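Local coordinates for flap endonuclease 1 (PDB 1A76), which cleaves 5'-flap structures and degrades DNA from its 5' end during replication and repair, with magnesium as cofactor, at residues Trp77-Glu82 and Lys130-Cys135; Leu214-Ile219 and Gly245-Val250. One frame throughout, in Å; residues are numbered along the deposited sequence.

Contact 1 of 2, residues Trp77-Glu82 and Lys130-Cys135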
loop_
_atom_site.group_PDB
_atom_site.type_symbol
_atom_site.label_atom_id
_atom_site.label_comp_id
_atom_site.label_asym_id
_atom_site.label_seq_id
_atom_site.Cartn_x
_atom_site.Cartn_y
_atom_site.Cartn_z
ATOM N N TRP A 77 5.408 8.985 -1.196
ATOM C CA TRP A 77 5.177 7.600 -1.564
ATOM C C TRP A 77 5.992 6.636 -0.706
ATOM O O TRP A 77 7.184 6.839 -0.470
ATOM C CB TRP A 77 5.507 7.400 -3.050
ATOM C CG TRP A 77 4.456 7.959 -3.954
ATOM C CD1 TRP A 77 4.186 9.282 -4.188
ATOM C CD2 TRP A 77 3.506 7.214 -4.726
ATOM N NE1 TRP A 77 3.130 9.399 -5.055
ATOM C CE2 TRP A 77 2.694 8.149 -5.403
ATOM C CE3 TRP A 77 3.262 5.844 -4.912
ATOM C CZ2 TRP A 77 1.649 7.759 -6.256
ATOM C CZ3 TRP A 77 2.227 5.456 -5.754
ATOM C CH2 TRP A 77 1.433 6.412 -6.420
ATOM N N VAL A 78 5.336 5.585 -0.237
ATOM C CA VAL A 78 6.001 4.593 0.590
ATOM C C VAL A 78 5.986 3.231 -0.080
ATOM O O VAL A 78 4.924 2.660 -0.364
ATOM C CB VAL A 78 5.335 4.484 1.974
ATOM C CG1 VAL A 78 6.191 3.645 2.887
ATOM C CG2 VAL A 78 5.152 5.856 2.572
ATOM N N PHE A 79 7.182 2.702 -0.326
ATOM C CA PHE A 79 7.308 1.413 -0.969
ATOM C C PHE A 79 7.734 0.335 0.015
ATOM O O PHE A 79 8.201 0.638 1.111
ATOM C CB PHE A 79 8.271 1.534 -2.145
ATOM C CG PHE A 79 7.738 2.395 -3.260
ATOM C CD1 PHE A 79 6.905 1.851 -4.244
ATOM C CD2 PHE A 79 8.042 3.756 -3.315
ATOM C CE1 PHE A 79 6.382 2.648 -5.265
ATOM C CE2 PHE A 79 7.527 4.565 -4.329
ATOM C CZ PHE A 79 6.695 4.013 -5.306
ATOM N N ASP A 80 7.536 -0.920 -0.375
ATOM C CA ASP A 80 7.861 -2.061 0.476
ATOM C C ASP A 80 9.353 -2.337 0.556
ATOM O O ASP A 80 9.852 -2.831 1.571
ATOM C CB ASP A 80 7.180 -3.334 -0.053
ATOM C CG ASP A 80 5.710 -3.422 0.311
ATOM O OD1 ASP A 80 5.250 -2.644 1.157
ATOM O OD2 ASP A 80 5.006 -4.278 -0.253
ATOM N N GLY A 81 10.077 -2.009 -0.507
ATOM C CA GLY A 81 11.495 -2.323 -0.515
ATOM C C GLY A 81 11.482 -3.826 -0.733
ATOM O O GLY A 81 11.796 -4.615 0.159
ATOM N N GLU A 82 11.072 -4.199 -1.940
ATOM C CA GLU A 82 10.928 -5.582 -2.384
ATOM C C GLU A 82 12.141 -6.514 -2.273
ATOM O O GLU A 82 12.002 -7.665 -1.861
ATOM C CB GLU A 82 10.426 -5.582 -3.831
ATOM C CG GLU A 82 9.865 -4.232 -4.295
ATOM C CD GLU A 82 10.939 -3.161 -4.444
ATOM O OE1 GLU A 82 11.857 -3.346 -5.279
ATOM O OE2 GLU A 82 10.861 -2.137 -3.728
ATOM N N LYS A 130 10.803 -4.630 -11.699
ATOM C CA LYS A 130 11.276 -3.646 -12.669
ATOM C C LYS A 130 10.263 -2.514 -12.848
ATOM O O LYS A 130 10.640 -1.350 -12.977
ATOM C CB LYS A 130 11.525 -4.302 -14.024
ATOM C CG LYS A 130 11.661 -3.308 -15.181
ATOM C CD LYS A 130 12.815 -2.333 -14.923
ATOM C CE LYS A 130 13.126 -1.474 -16.144
ATOM N NZ LYS A 130 14.555 -1.057 -16.177
ATOM N N MET A 131 8.984 -2.866 -12.882
ATOM C CA MET A 131 7.922 -1.875 -13.037
ATOM C C MET A 131 7.871 -0.995 -11.799
ATOM O O MET A 131 7.668 0.215 -11.894
ATOM C CB MET A 131 6.571 -2.554 -13.234
ATOM C CG MET A 131 5.446 -1.570 -13.519
ATOM S SD MET A 131 3.821 -2.328 -13.645
ATOM C CE MET A 131 3.980 -3.278 -15.180
ATOM N N VAL A 132 8.058 -1.624 -10.641
ATOM C CA VAL A 132 8.077 -0.923 -9.363
ATOM C C VAL A 132 9.280 0.021 -9.343
ATOM O O VAL A 132 9.189 1.152 -8.881
ATOM C CB VAL A 132 8.216 -1.916 -8.171
ATOM C CG1 VAL A 132 8.364 -1.140 -6.865
ATOM C CG2 VAL A 132 7.004 -2.845 -8.118
ATOM N N GLU A 133 10.419 -0.457 -9.832
ATOM C CA GLU A 133 11.614 0.380 -9.857
ATOM C C GLU A 133 11.389 1.573 -10.810
ATOM O O GLU A 133 11.818 2.686 -10.519
ATOM C CB GLU A 133 12.829 -0.447 -10.289
ATOM C CG GLU A 133 13.503 -1.298 -9.176
ATOM C CD GLU A 133 12.623 -1.582 -7.952
ATOM O OE1 GLU A 133 12.582 -0.744 -7.026
ATOM O OE2 GLU A 133 11.982 -2.658 -7.903
ATOM N N ASN A 134 10.708 1.328 -11.927
ATOM C CA ASN A 134 10.390 2.359 -12.923
ATOM C C ASN A 134 9.465 3.436 -12.331
ATOM O O ASN A 134 9.552 4.614 -12.680
ATOM C CB ASN A 134 9.709 1.724 -14.139
ATOM C CG ASN A 134 10.703 1.150 -15.146
ATOM O OD1 ASN A 134 10.316 0.452 -16.094
ATOM N ND2 ASN A 134 11.976 1.442 -14.952
ATOM N N CYS A 135 8.578 3.021 -11.433
ATOM C CA CYS A 135 7.662 3.947 -10.783
ATOM C C CYS A 135 8.436 4.866 -9.838
ATOM O O CYS A 135 8.150 6.055 -9.738
ATOM C CB CYS A 135 6.599 3.170 -10.005
ATOM S SG CYS A 135 5.308 2.479 -11.070
#
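Phe79 and Glu82 meet Val132 and Glu133 where the end of strand 74-79 and the turn after it face helix 129-142. The apolar part rests on one methyl. Val132 has CG1 anti to its own backbone N (chi1 175°), which carries the methyl over to Phe79 CD1 at 4.2 Å in an oblique approach; Glu82 CD packs on the same CG1 at 4.1 Å. Met29 of helix 28-38 touches both Phe79 and Val132, extending this patch.

The polar part is a pair of carboxylates that come from opposite directions, their planes 20° apart. Glu82 OE1 sits 2.7 Å from Glu133 OE2, a separation suggesting that one of the two acids holds a proton. Lys136, one turn further along the helix, makes salt bridges to both, through Glu82 OE2 and Glu133 OE1. With an alanine in place of Glu82, Lys136 would probably be left with Glu133 alone of this acid pair, and the Val132 methyl would lose part of its cover. A proton shared between the two acids, together with the positive charge of Lys136, would plausibly let like groups close up beside the turn that carries Asp80, a predicted magnesium ligand.

Contact 2 of 2, residues Leu214-Ile219 and Gly245-Val250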
loop_
_atom_site.group_PDB
_atom_site.type_symbol
_atom_site.label_atom_id
_atom_site.label_comp_id
_atom_site.label_asym_id
_atom_site.label_seq_id
_atom_site.Cartn_x
_atom_site.Cartn_y
_atom_site.Cartn_z
ATOM N N LEU A 214 -8.865 -4.835 18.289
ATOM C CA LEU A 214 -9.115 -4.744 16.842
ATOM C C LEU A 214 -8.217 -5.722 16.076
ATOM O O LEU A 214 -8.655 -6.386 15.125
ATOM C CB LEU A 214 -8.875 -3.302 16.347
ATOM C CG LEU A 214 -9.225 -2.976 14.883
ATOM C CD1 LEU A 214 -10.697 -3.295 14.615
ATOM C CD2 LEU A 214 -8.946 -1.495 14.600
ATOM N N ILE A 215 -6.960 -5.811 16.508
ATOM C CA ILE A 215 -5.985 -6.717 15.904
ATOM C C ILE A 215 -6.458 -8.175 16.100
ATOM O O ILE A 215 -6.301 -9.017 15.218
ATOM C CB ILE A 215 -4.584 -6.512 16.564
ATOM C CG1 ILE A 215 -3.989 -5.180 16.108
ATOM C CG2 ILE A 215 -3.614 -7.640 16.173
ATOM C CD1 ILE A 215 -2.817 -4.703 16.955
ATOM N N ASP A 216 -7.048 -8.465 17.255
ATOM C CA ASP A 216 -7.540 -9.811 17.521
ATOM C C ASP A 216 -8.679 -10.123 16.538
ATOM O O ASP A 216 -8.706 -11.193 15.932
ATOM C CB ASP A 216 -8.024 -9.922 18.973
ATOM C CG ASP A 216 -6.877 -10.136 19.965
ATOM O OD1 ASP A 216 -5.722 -10.337 19.535
ATOM O OD2 ASP A 216 -7.136 -10.100 21.187
ATOM N N ILE A 217 -9.606 -9.176 16.370
ATOM C CA ILE A 217 -10.723 -9.343 15.441
ATOM C C ILE A 217 -10.125 -9.627 14.058
ATOM O O ILE A 217 -10.566 -10.535 13.355
ATOM C CB ILE A 217 -11.604 -8.060 15.360
ATOM C CG1 ILE A 217 -12.382 -7.873 16.662
ATOM C CG2 ILE A 217 -12.589 -8.171 14.196
ATOM C CD1 ILE A 217 -12.924 -6.469 16.849
ATOM N N ALA A 218 -9.098 -8.861 13.693
ATOM C CA ALA A 218 -8.423 -9.036 12.415
ATOM C C ALA A 218 -7.839 -10.438 12.293
ATOM O O ALA A 218 -7.963 -11.095 11.250
ATOM C CB ALA A 218 -7.313 -8.000 12.265
ATOM N N ILE A 219 -7.187 -10.900 13.358
ATOM C CA ILE A 219 -6.592 -12.225 13.336
ATOM C C ILE A 219 -7.678 -13.288 13.138
ATOM O O ILE A 219 -7.490 -14.208 12.344
ATOM C CB ILE A 219 -5.763 -12.478 14.619
ATOM C CG1 ILE A 219 -4.492 -11.604 14.576
ATOM C CG2 ILE A 219 -5.359 -13.940 14.720
ATOM C CD1 ILE A 219 -3.702 -11.568 15.881
ATOM N N GLY A 245 -14.058 -11.106 26.610
ATOM C CA GLY A 245 -12.801 -11.275 27.314
ATOM C C GLY A 245 -12.164 -12.646 27.211
ATOM O O GLY A 245 -11.356 -13.008 28.063
ATOM N N VAL A 246 -12.513 -13.408 26.176
ATOM C CA VAL A 246 -11.954 -14.745 25.982
ATOM C C VAL A 246 -11.270 -14.896 24.624
ATOM O O VAL A 246 -10.786 -15.975 24.290
ATOM C CB VAL A 246 -13.044 -15.839 26.075
ATOM C CG1 VAL A 246 -13.698 -15.823 27.450
ATOM C CG2 VAL A 246 -14.085 -15.624 24.994
ATOM N N ALA A 247 -11.225 -13.811 23.849
ATOM C CA ALA A 247 -10.608 -13.824 22.520
ATOM C C ALA A 247 -9.152 -14.273 22.526
ATOM O O ALA A 247 -8.751 -15.124 21.727
ATOM C CB ALA A 247 -10.708 -12.444 21.897
ATOM N N LYS A 248 -8.360 -13.691 23.420
ATOM C CA LYS A 248 -6.946 -14.018 23.512
ATOM C C LYS A 248 -6.653 -15.500 23.780
ATOM O O LYS A 248 -5.757 -16.089 23.160
ATOM C CB LYS A 248 -6.291 -13.130 24.578
ATOM C CG LYS A 248 -6.324 -11.635 24.213
ATOM C CD LYS A 248 -6.326 -10.732 25.440
ATOM C CE LYS A 248 -6.532 -9.263 25.059
ATOM N NZ LYS A 248 -5.789 -8.890 23.812
ATOM N N ASP A 249 -7.389 -16.100 24.707
ATOM C CA ASP A 249 -7.201 -17.510 25.013
ATOM C C ASP A 249 -7.541 -18.318 23.770
ATOM O O ASP A 249 -6.826 -19.254 23.410
ATOM C CB ASP A 249 -8.106 -17.939 26.175
ATOM C CG ASP A 249 -7.585 -17.475 27.524
ATOM O OD1 ASP A 249 -6.352 -17.373 27.683
ATOM O OD2 ASP A 249 -8.409 -17.212 28.428
ATOM N N VAL A 250 -8.626 -17.935 23.103
ATOM C CA VAL A 250 -9.075 -18.623 21.895
ATOM C C VAL A 250 -8.046 -18.586 20.762
ATOM O O VAL A 250 -7.814 -19.589 20.080
ATOM C CB VAL A 250 -10.396 -18.005 21.376
ATOM C CG1 VAL A 250 -10.708 -18.550 19.998
ATOM C CG2 VAL A 250 -11.548 -18.301 22.359
#
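The carboxylate of Asp216 is the flat group here, and Lys248 threads across its plane just beyond OD2. Lys248 CG lies on one side of that plane, 3.5 Å from Asp216 OD2, while the ammonium end has crossed to the other. On the CG side the methyl of Ala247 also approaches, its CB 4.3 Å from Asp216 OD2, well off the plane. The remaining oxygen, OD1, is taken by the hydroxyl of Tyr258 in helix 258-266, so each oxygen has a partner of its own.

The salt bridge runs from Lys248 NZ to Asp216 OD2 at 3.2 Å. NZ arrives on the syn side of the oxygen but 27° out of the carboxylate plane, a tilted rather than a coplanar approach. The two side chains cross at about a right angle, and the lysine reaches its mate by a bend at the last torsion (chi4 -40°), which turns NZ back toward OD2. Its chain also touches Tyr258, which therefore contacts both members of the ion pair.

Asp216 is buried whereas Lys248 is exposed, so the bridge reaches from the interior to the solvent side. The acid also faces the first turn of helix 247-254, whose amino end would probably favour its ionised form. That turn is set up by Gly245, which closes helix 235-244 in a Schellman motif, and by Val246 at the N-cap of the next helix. Leu251, further along, packs on Asp216 and Ile219 too. Joining helix 211-221 to helix 247-254 in this way is consistent with the helix-three-turn-helix domain of flap endonucleases, an all-helical DNA-binding module, although the contact itself lies away from the metal sites.

From the N terminus, the chain lays down the edge strand 12-13, strand 23-27 and helices 28-38 and 56-70 before reaching strand 74-79, where contact 1 opens. It closes a loop of 47 residues containing six in helix and none in strand. This long excursion links the N-domain to the I-domain, and its return brings helix 129-142 back against the strand's end. The chain then completes the sheet and enters helix 211-221. Contact 2 closes a shorter loop of 25 residues, which includes helix 235-244, and joins two helices. The contacts are in series, neither nesting nor crossing, on opposite sides of the chain's centre. The centres of contact 1 and contact 2 lie about 34 Å apart, their nearest atoms about 18 Å.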